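Signal transducer and activator of transcription (Mus musculus, PDB 5OEN) probably relays cytokine signals to the nucleus and activates transcription there, its coiled-coil domain serving as a docking surface for partner proteins. Local coordinates at residues L25-F39 with Q54-M68. The protein carries 2 engineered substitutions. Numbering follows the deposited sequence.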
ATOM      1  N   LEU B  25       5.950   2.463  -2.330  1.00 26.11           N
ATOM      2  CA  LEU B  25       5.436   3.800  -2.608  1.00 25.46           C
ATOM      3  C   LEU B  25       3.915   3.807  -2.604  1.00 25.64           C
ATOM      4  O   LEU B  25       3.286   4.630  -1.931  1.00 29.28           O
ATOM      5  CB  LEU B  25       5.969   4.298  -3.952  1.00 25.68           C
ATOM      6  CG  LEU B  25       5.509   5.693  -4.382  1.00 24.54           C
ATOM      7  CD1 LEU B  25       6.107   6.759  -3.481  1.00 32.75           C
ATOM      8  CD2 LEU B  25       5.872   5.953  -5.833  1.00 20.71           C
ATOM      9  N   LYS B  26       3.305   2.891  -3.361  1.00 29.23           N
ATOM     10  CA  LYS B  26       1.850   2.811  -3.414  1.00 24.47           C
ATOM     11  C   LYS B  26       1.262   2.733  -2.010  1.00 25.60           C
ATOM     12  O   LYS B  26       0.337   3.480  -1.667  1.00 25.73           O
ATOM     13  CB  LYS B  26       1.433   1.598  -4.250  1.00 27.11           C
ATOM     14  CG  LYS B  26       0.124   1.768  -5.009  1.00 31.04           C
ATOM     15  CD  LYS B  26      -1.068   1.890  -4.072  1.00 39.09           C
ATOM     16  CE  LYS B  26      -2.370   2.008  -4.840  1.00 42.27           C
ATOM     17  NZ  LYS B  26      -3.518   2.301  -3.937  1.00 46.69           N
ATOM     18  N   ASP B  27       1.798   1.837  -1.177  1.00 26.09           N
ATOM     19  CA  ASP B  27       1.310   1.705   0.192  1.00 23.81           C
ATOM     20  C   ASP B  27       1.359   3.036   0.932  1.00 27.49           C
ATOM     21  O   ASP B  27       0.440   3.368   1.690  1.00 30.99           O
ATOM     22  CB  ASP B  27       2.131   0.654   0.942  1.00 21.18           C
ATOM     23  CG  ASP B  27       1.728  -0.765   0.588  1.00 31.95           C
ATOM     24  OD1 ASP B  27       0.924  -0.941  -0.352  1.00 40.33           O
ATOM     25  OD2 ASP B  27       2.212  -1.706   1.255  1.00 33.64           O
ATOM     26  N   GLU B  28       2.424   3.812   0.725  1.00 29.77           N
ATOM     27  CA  GLU B  28       2.585   5.066   1.453  1.00 26.62           C
ATOM     28  C   GLU B  28       1.686   6.170   0.914  1.00 24.26           C
ATOM     29  O   GLU B  28       1.230   7.019   1.687  1.00 28.11           O
ATOM     30  CB  GLU B  28       4.045   5.511   1.411  1.00 27.74           C
ATOM     31  CG  GLU B  28       4.855   5.049   2.612  1.00 37.73           C
ATOM     32  CD  GLU B  28       4.784   6.019   3.775  1.00 31.67           C
ATOM     33  OE1 GLU B  28       4.837   7.242   3.532  1.00 23.98           O
ATOM     34  OE2 GLU B  28       4.671   5.559   4.931  1.00 37.69           O
ATOM     35  N   GLN B  29       1.422   6.187  -0.394  1.00 21.47           N
ATOM     36  CA  GLN B  29       0.510   7.192  -0.933  1.00 26.99           C
ATOM     37  C   GLN B  29      -0.888   7.033  -0.353  1.00 28.34           C
ATOM     38  O   GLN B  29      -1.604   8.027  -0.181  1.00 28.10           O
ATOM     39  CB  GLN B  29       0.476   7.114  -2.461  1.00 32.88           C
ATOM     40  CG  GLN B  29       1.780   7.545  -3.121  1.00 25.66           C
ATOM     41  CD  GLN B  29       1.635   7.803  -4.608  1.00 28.23           C
ATOM     42  OE1 GLN B  29       0.545   7.687  -5.169  1.00 26.77           O
ATOM     43  NE2 GLN B  29       2.738   8.161  -5.254  1.00 32.28           N
ATOM     44  N   ASP B  30      -1.293   5.799  -0.040  1.00 26.84           N
ATOM     45  CA  ASP B  30      -2.544   5.591   0.682  1.00 21.19           C
ATOM     46  C   ASP B  30      -2.468   6.183   2.085  1.00 23.36           C
ATOM     47  O   ASP B  30      -3.419   6.822   2.549  1.00 24.58           O
ATOM     48  CB  ASP B  30      -2.873   4.099   0.756  1.00 21.74           C
ATOM     49  CG  ASP B  30      -3.103   3.477  -0.610  1.00 26.84           C
ATOM     50  OD1 ASP B  30      -3.573   4.186  -1.525  1.00 26.61           O
ATOM     51  OD2 ASP B  30      -2.817   2.270  -0.766  1.00 29.86           O
ATOM     52  N   VAL B  31      -1.342   5.973   2.774  1.00 22.74           N
ATOM     53  CA  VAL B  31      -1.155   6.527   4.115  1.00 23.12           C
ATOM     54  C   VAL B  31      -1.382   8.034   4.101  1.00 18.05           C
ATOM     55  O   VAL B  31      -2.161   8.573   4.895  1.00 17.31           O
ATOM     56  CB  VAL B  31       0.247   6.171   4.645  1.00 22.50           C
ATOM     57  CG1 VAL B  31       0.537   6.885   5.960  1.00 23.91           C
ATOM     58  CG2 VAL B  31       0.378   4.661   4.817  1.00 22.69           C
ATOM     59  N   PHE B  32      -0.707   8.735   3.189  1.00 16.10           N
ATOM     60  CA  PHE B  32      -0.795  10.191   3.157  1.00 20.60           C
ATOM     61  C   PHE B  32      -2.237  10.650   2.990  1.00 21.97           C
ATOM     62  O   PHE B  32      -2.740  11.454   3.783  1.00 27.68           O
ATOM     63  CB  PHE B  32       0.081  10.746   2.033  1.00 26.63           C
ATOM     64  CG  PHE B  32      -0.176  12.195   1.726  1.00 22.97           C
ATOM     65  CD1 PHE B  32       0.423  13.192   2.476  1.00 30.21           C
ATOM     66  CD2 PHE B  32      -1.023  12.557   0.694  1.00 25.45           C
ATOM     67  CE1 PHE B  32       0.183  14.526   2.198  1.00 27.32           C
ATOM     68  CE2 PHE B  32      -1.266  13.887   0.413  1.00 25.09           C
ATOM     69  CZ  PHE B  32      -0.662  14.872   1.167  1.00 22.13           C
ATOM     70  N   SER B  33      -2.922  10.146   1.962  1.00 25.69           N
ATOM     71  CA  SER B  33      -4.286  10.594   1.695  1.00 24.79           C
ATOM     72  C   SER B  33      -5.210  10.274   2.861  1.00 24.82           C
ATOM     73  O   SER B  33      -6.135  11.040   3.159  1.00 25.48           O
ATOM     74  CB  SER B  33      -4.803   9.955   0.407  1.00 21.70           C
ATOM     75  OG  SER B  33      -4.728   8.542   0.476  1.00 28.04           O
ATOM     76  N   PHE B  34      -4.983   9.142   3.531  1.00 22.02           N
ATOM     77  CA  PHE B  34      -5.758   8.812   4.722  1.00 17.05           C
ATOM     78  C   PHE B  34      -5.523   9.844   5.817  1.00 23.63           C
ATOM     79  O   PHE B  34      -6.466  10.463   6.324  1.00 27.62           O
ATOM     80  CB  PHE B  34      -5.395   7.408   5.210  1.00 17.13           C
ATOM     81  CG  PHE B  34      -6.008   7.047   6.536  1.00 18.95           C
ATOM     82  CD1 PHE B  34      -7.363   6.776   6.636  1.00 25.60           C
ATOM     83  CD2 PHE B  34      -5.230   6.971   7.680  1.00 18.37           C
ATOM     84  CE1 PHE B  34      -7.930   6.443   7.853  1.00 20.39           C
ATOM     85  CE2 PHE B  34      -5.792   6.636   8.898  1.00 19.46           C
ATOM     86  CZ  PHE B  34      -7.144   6.372   8.985  1.00 19.56           C
ATOM     87  N   ARG B  35      -4.258  10.045   6.196  1.00 23.28           N
ATOM     88  CA  ARG B  35      -3.934  11.067   7.184  1.00 18.24           C
ATOM     89  C   ARG B  35      -4.394  12.443   6.727  1.00 20.57           C
ATOM     90  O   ARG B  35      -4.948  13.215   7.517  1.00 23.88           O
ATOM     91  CB  ARG B  35      -2.431  11.075   7.451  1.00 17.03           C
ATOM     92  CG  ARG B  35      -1.907   9.786   8.037  1.00 22.32           C
ATOM     93  CD  ARG B  35      -0.418   9.882   8.307  1.00 27.04           C
ATOM     94  NE  ARG B  35       0.115   8.674   8.929  1.00 22.93           N
ATOM     95  CZ  ARG B  35       1.402   8.480   9.195  1.00 30.91           C
ATOM     96  NH1 ARG B  35       2.294   9.414   8.893  1.00 35.81           N
ATOM     97  NH2 ARG B  35       1.800   7.350   9.761  1.00 40.36           N
ATOM     98  N   TYR B  36      -4.156  12.775   5.456  1.00 20.57           N
ATOM     99  CA  TYR B  36      -4.595  14.064   4.931  1.00 22.23           C
ATOM    100  C   TYR B  36      -6.097  14.239   5.122  1.00 22.40           C
ATOM    101  O   TYR B  36      -6.558  15.275   5.615  1.00 25.33           O
ATOM    102  CB  TYR B  36      -4.218  14.174   3.451  1.00 25.52           C
ATOM    103  CG  TYR B  36      -4.253  15.578   2.880  1.00 23.33           C
ATOM    104  CD1 TYR B  36      -4.592  15.799   1.549  1.00 26.50           C
ATOM    105  CD2 TYR B  36      -3.922  16.678   3.657  1.00 21.86           C
ATOM    106  CE1 TYR B  36      -4.617  17.078   1.018  1.00 25.00           C
ATOM    107  CE2 TYR B  36      -3.944  17.957   3.136  1.00 31.99           C
ATOM    108  CZ  TYR B  36      -4.289  18.152   1.818  1.00 28.81           C
ATOM    109  OH  TYR B  36      -4.306  19.430   1.304  1.00 31.91           O
ATOM    110  N   THR B  37      -6.876  13.225   4.742  1.00 22.46           N
ATOM    111  CA  THR B  37      -8.325  13.298   4.901  1.00 27.28           C
ATOM    112  C   THR B  37      -8.705  13.431   6.371  1.00 25.52           C
ATOM    113  O   THR B  37      -9.529  14.279   6.736  1.00 24.05           O
ATOM    114  CB  THR B  37      -8.982  12.061   4.283  1.00 27.54           C
ATOM    115  OG1 THR B  37      -8.626  11.968   2.897  1.00 26.78           O
ATOM    116  CG2 THR B  37     -10.503  12.133   4.408  1.00 26.40           C
ATOM    117  N   VAL B  38      -8.116  12.597   7.232  1.00 21.46           N
ATOM    118  CA  VAL B  38      -8.411  12.670   8.661  1.00 22.02           C
ATOM    119  C   VAL B  38      -8.088  14.058   9.197  1.00 30.72           C
ATOM    120  O   VAL B  38      -8.860  14.638   9.969  1.00 30.82           O
ATOM    121  CB  VAL B  38      -7.645  11.571   9.421  1.00 25.97           C
ATOM    122  CG1 VAL B  38      -7.731  11.782  10.934  1.00 23.83           C
ATOM    123  CG2 VAL B  38      -8.193  10.200   9.052  1.00 25.68           C
ATOM    124  N   PHE B  39      -6.942  14.614   8.796  1.00 31.76           N
ATOM    125  CA  PHE B  39      -6.594  15.967   9.214  1.00 27.97           C
ATOM    126  C   PHE B  39      -7.628  16.978   8.738  1.00 24.64           C
ATOM    127  O   PHE B  39      -7.917  17.948   9.447  1.00 20.94           O
ATOM    128  CB  PHE B  39      -5.205  16.332   8.688  1.00 26.32           C
ATOM    129  CG  PHE B  39      -4.827  17.766   8.918  1.00 20.56           C
ATOM    130  CD1 PHE B  39      -4.859  18.678   7.880  1.00 24.07           C
ATOM    131  CD2 PHE B  39      -4.438  18.201  10.172  1.00 19.54           C
ATOM    132  CE1 PHE B  39      -4.510  19.996   8.087  1.00 24.64           C
ATOM    133  CE2 PHE B  39      -4.091  19.517  10.384  1.00 22.71           C
ATOM    134  CZ  PHE B  39      -4.125  20.415   9.340  1.00 25.85           C
ATOM    135  N   GLN B  54      -1.208  16.501  14.692  1.00 47.36           N
ATOM    136  CA  GLN B  54      -1.864  15.893  13.539  1.00 31.79           C
ATOM    137  C   GLN B  54      -1.307  16.445  12.231  1.00 30.82           C
ATOM    138  O   GLN B  54      -1.127  15.699  11.263  1.00 31.05           O
ATOM    139  CB  GLN B  54      -3.373  16.123  13.619  1.00 36.82           C
ATOM    140  CG  GLN B  54      -4.181  15.376  12.568  1.00 44.90           C
ATOM    141  CD  GLN B  54      -4.174  13.875  12.782  1.00 43.80           C
ATOM    142  OE1 GLN B  54      -4.116  13.399  13.917  1.00 36.20           O
ATOM    143  NE2 GLN B  54      -4.230  13.122  11.691  1.00 42.29           N
ATOM    144  N   ALA B  55      -1.036  17.751  12.182  1.00 33.43           N
ATOM    145  CA  ALA B  55      -0.476  18.342  10.971  1.00 28.99           C
ATOM    146  C   ALA B  55       0.970  17.908  10.768  1.00 33.03           C
ATOM    147  O   ALA B  55       1.371  17.575   9.646  1.00 32.30           O
ATOM    148  CB  ALA B  55      -0.573  19.866  11.036  1.00 33.61           C
ATOM    149  N   GLN B  56       1.768  17.908  11.839  1.00 34.76           N
ATOM    150  CA  GLN B  56       3.149  17.451  11.731  1.00 32.00           C
ATOM    151  C   GLN B  56       3.220  16.014  11.230  1.00 29.75           C
ATOM    152  O   GLN B  56       4.204  15.630  10.588  1.00 28.34           O
ATOM    153  CB  GLN B  56       3.848  17.578  13.085  1.00 41.54           C
ATOM    154  CG  GLN B  56       4.023  19.016  13.560  1.00 49.12           C
ATOM    155  CD  GLN B  56       4.521  19.105  14.991  1.00 57.52           C
ATOM    156  OE1 GLN B  56       3.903  19.754  15.835  1.00 48.29           O
ATOM    157  NE2 GLN B  56       5.647  18.457  15.267  1.00 50.72           N
ATOM    158  N   LEU B  57       2.194  15.210  11.515  1.00 41.73           N
ATOM    159  CA  LEU B  57       2.155  13.841  11.011  1.00 35.16           C
ATOM    160  C   LEU B  57       1.963  13.824   9.500  1.00 30.87           C
ATOM    161  O   LEU B  57       2.702  13.146   8.776  1.00 24.30           O
ATOM    162  CB  LEU B  57       1.033  13.066  11.704  1.00 26.38           C
ATOM    163  CG  LEU B  57       1.046  11.547  11.526  1.00 31.74           C
ATOM    164  CD1 LEU B  57       2.141  10.923  12.374  1.00 43.95           C
ATOM    165  CD2 LEU B  57      -0.310  10.957  11.874  1.00 32.33           C
ATOM    166  N   VAL B  58       0.967  14.566   9.005  1.00 32.58           N
ATOM    167  CA  VAL B  58       0.750  14.674   7.564  1.00 27.05           C
ATOM    168  C   VAL B  58       1.972  15.277   6.889  1.00 30.07           C
ATOM    169  O   VAL B  58       2.394  14.828   5.816  1.00 34.09           O
ATOM    170  CB  VAL B  58      -0.515  15.507   7.280  1.00 26.68           C
ATOM    171  CG1 VAL B  58      -0.672  15.773   5.781  1.00 27.13           C
ATOM    172  CG2 VAL B  58      -1.747  14.807   7.833  1.00 26.57           C
ATOM    173  N   GLN B  59       2.552  16.310   7.500  1.00 27.82           N
ATOM    174  CA  GLN B  59       3.715  16.964   6.914  1.00 27.00           C
ATOM    175  C   GLN B  59       4.853  15.974   6.701  1.00 27.62           C
ATOM    176  O   GLN B  59       5.554  16.029   5.684  1.00 26.25           O
ATOM    177  CB  GLN B  59       4.159  18.117   7.813  1.00 30.50           C
ATOM    178  CG  GLN B  59       5.150  19.071   7.177  1.00 39.99           C
ATOM    179  CD  GLN B  59       5.513  20.221   8.097  1.00 38.20           C
ATOM    180  OE1 GLN B  59       5.168  20.218   9.278  1.00 40.45           O
ATOM    181  NE2 GLN B  59       6.208  21.213   7.556  1.00 41.49           N
ATOM    182  N   ALA B  60       5.041  15.048   7.645  1.00 27.19           N
ATOM    183  CA  ALA B  60       6.120  14.072   7.553  1.00 24.73           C
ATOM    184  C   ALA B  60       5.803  12.926   6.602  1.00 28.50           C
ATOM    185  O   ALA B  60       6.719  12.197   6.206  1.00 29.34           O
ATOM    186  CB  ALA B  60       6.430  13.508   8.941  1.00 23.60           C
ATOM    187  N   THR B  61       4.536  12.740   6.234  1.00 27.42           N
ATOM    188  CA  THR B  61       4.188  11.678   5.296  1.00 28.26           C
ATOM    189  C   THR B  61       4.453  12.107   3.858  1.00 24.80           C
ATOM    190  O   THR B  61       4.886  11.295   3.034  1.00 22.25           O
ATOM    191  CB  THR B  61       2.722  11.275   5.473  1.00 24.49           C
ATOM    192  OG1 THR B  61       2.423  11.149   6.869  1.00 40.21           O
ATOM    193  CG2 THR B  61       2.445   9.944   4.791  1.00 19.50           C
ATOM    194  N   ALA B  62       4.206  13.381   3.541  1.00 25.46           N
ATOM    195  CA  ALA B  62       4.477  13.875   2.197  1.00 27.06           C
ATOM    196  C   ALA B  62       5.969  13.876   1.891  1.00 29.52           C
ATOM    197  O   ALA B  62       6.363  13.707   0.731  1.00 24.71           O
ATOM    198  CB  ALA B  62       3.904  15.282   2.028  1.00 28.10           C
ATOM    199  N   ASN B  63       6.812  14.066   2.909  1.00 26.52           N
ATOM    200  CA  ASN B  63       8.253  14.055   2.682  1.00 26.36           C
ATOM    201  C   ASN B  63       8.734  12.669   2.269  1.00 27.53           C
ATOM    202  O   ASN B  63       9.581  12.543   1.377  1.00 33.65           O
ATOM    203  CB  ASN B  63       8.987  14.533   3.935  1.00 43.18           C
ATOM    204  CG  ASN B  63       8.780  16.014   4.203  1.00 44.01           C
ATOM    205  OD1 ASN B  63       8.551  16.800   3.283  1.00 31.78           O
ATOM    206  ND2 ASN B  63       8.864  16.403   5.470  1.00 45.51           N
ATOM    207  N   LYS B  64       8.210  11.616   2.899  1.00 26.28           N
ATOM    208  CA  LYS B  64       8.544  10.262   2.468  1.00 25.51           C
ATOM    209  C   LYS B  64       8.071  10.015   1.043  1.00 24.91           C
ATOM    210  O   LYS B  64       8.824   9.507   0.204  1.00 28.53           O
ATOM    211  CB  LYS B  64       7.929   9.231   3.416  1.00 26.09           C
ATOM    212  CG  LYS B  64       8.685   9.035   4.718  1.00 37.30           C
ATOM    213  CD  LYS B  64       8.656   7.572   5.147  1.00 40.86           C
ATOM    214  CE  LYS B  64       9.142   7.369   6.578  1.00 56.21           C
ATOM    215  NZ  LYS B  64       9.871   8.540   7.141  1.00 53.23           N
ATOM    216  N   VAL B  65       6.815  10.362   0.753  1.00 26.09           N
ATOM    217  CA  VAL B  65       6.297  10.224  -0.607  1.00 28.63           C
ATOM    218  C   VAL B  65       7.226  10.925  -1.588  1.00 26.68           C
ATOM    219  O   VAL B  65       7.618  10.361  -2.616  1.00 33.84           O
ATOM    220  CB  VAL B  65       4.862  10.778  -0.692  1.00 25.47           C
ATOM    221  CG1 VAL B  65       4.358  10.773  -2.134  1.00 30.55           C
ATOM    222  CG2 VAL B  65       3.928   9.966   0.192  1.00 22.64           C
ATOM    223  N   ASP B  66       7.595  12.168  -1.278  1.00 29.72           N
ATOM    224  CA  ASP B  66       8.499  12.914  -2.147  1.00 30.71           C
ATOM    225  C   ASP B  66       9.848  12.215  -2.258  1.00 26.19           C
ATOM    226  O   ASP B  66      10.389  12.051  -3.359  1.00 24.21           O
ATOM    227  CB  ASP B  66       8.663  14.340  -1.618  1.00 37.58           C
ATOM    228  CG  ASP B  66       9.490  15.212  -2.539  1.00 47.25           C
ATOM    229  OD1 ASP B  66       9.124  15.336  -3.727  1.00 45.23           O
ATOM    230  OD2 ASP B  66      10.502  15.781  -2.074  1.00 49.02           O
ATOM    231  N   ARG B  67      10.409  11.789  -1.124  1.00 25.61           N
ATOM    232  CA  ARG B  67      11.687  11.083  -1.142  1.00 24.16           C
ATOM    233  C   ARG B  67      11.591   9.797  -1.954  1.00 22.81           C
ATOM    234  O   ARG B  67      12.466   9.497  -2.773  1.00 32.19           O
ATOM    235  CB  ARG B  67      12.136  10.780   0.289  1.00 32.48           C
ATOM    236  CG  ARG B  67      12.564  12.004   1.085  1.00 53.65           C
ATOM    237  CD  ARG B  67      12.664  11.689   2.570  1.00 61.98           C
ATOM    238  NE  ARG B  67      13.014  12.868   3.359  1.00 60.49           N
ATOM    239  CZ  ARG B  67      14.257  13.272   3.607  1.00 94.02           C
ATOM    240  NH1 ARG B  67      15.296  12.599   3.128  1.00 96.23           N
ATOM    241  NH2 ARG B  67      14.465  14.359   4.338  1.00121.44           N
ATOM    242  N   MET B  68      10.532   9.017  -1.732  1.00 21.85           N
ATOM    243  CA  MET B  68      10.377   7.753  -2.445  1.00 22.18           C
ATOM    244  C   MET B  68      10.178   7.986  -3.937  1.00 26.79           C
ATOM    245  O   MET B  68      10.816   7.330  -4.767  1.00 20.39           O
ATOM    246  CB  MET B  68       9.203   6.967  -1.865  1.00 27.56           C
ATOM    247  CG  MET B  68       9.426   6.469  -0.450  1.00 30.20           C
ATOM    248  SD  MET B  68       7.997   5.588   0.206  1.00 27.76           S
ATOM    249  CE  MET B  68       8.630   5.071   1.800  1.00 32.22           C
TER
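T61 OG1 is held by two bonds nearly at a right angle: it takes a hydrogen bond from R35 NH1 at 2.7 Å and gives its own proton to L57 O, 2.8 Å from OG1 and one turn back on its own helix. The R35 bond is bent, 134° at the hydrogen, with the hydroxyl oxygen tilted out of the guanidinium plane. The R35 chain is extended; V31 CG1 and L57 CD2 cover opposite faces of the guanidinium, both toward its rim, and so limit its rotation; NE pairs with an acidic side chain of the other protein in the assembly. With T61 OG1 beside the backbone N (chi1 -45°), CG2 is anti to it and lies against the neighbouring helix, 3.6 Å from F32 CA. T61 is thus a knob among E28, V31, F32 and R35. F32 is a knob in return, set among V58, T61, A62 and V65, its CE1 3.8 Å from A62 CB. One turn before T61, V58 fills the hole between F32, R35, Y36 and F39, and its CG2 packs on R35 O at 3.6 Å. At one end F39 meets Q54 CG with its ring edge and brings CE2 to 3.6 Å from A55 CB; at the other, L25 CD1 touches M68 CB at 3.5 Å. E28 CG lies against the M68 thioether, while its OE2 bonds to the backbone of the partner protein. Reciprocal knobs-into-holes between 25-39 of helix 2-40 and 54-68 of helix 50-104, whose segment axes approach to 9.3 Å, crossing at -156°, typify the antiparallel coiled coil of the STAT four-helix bundle.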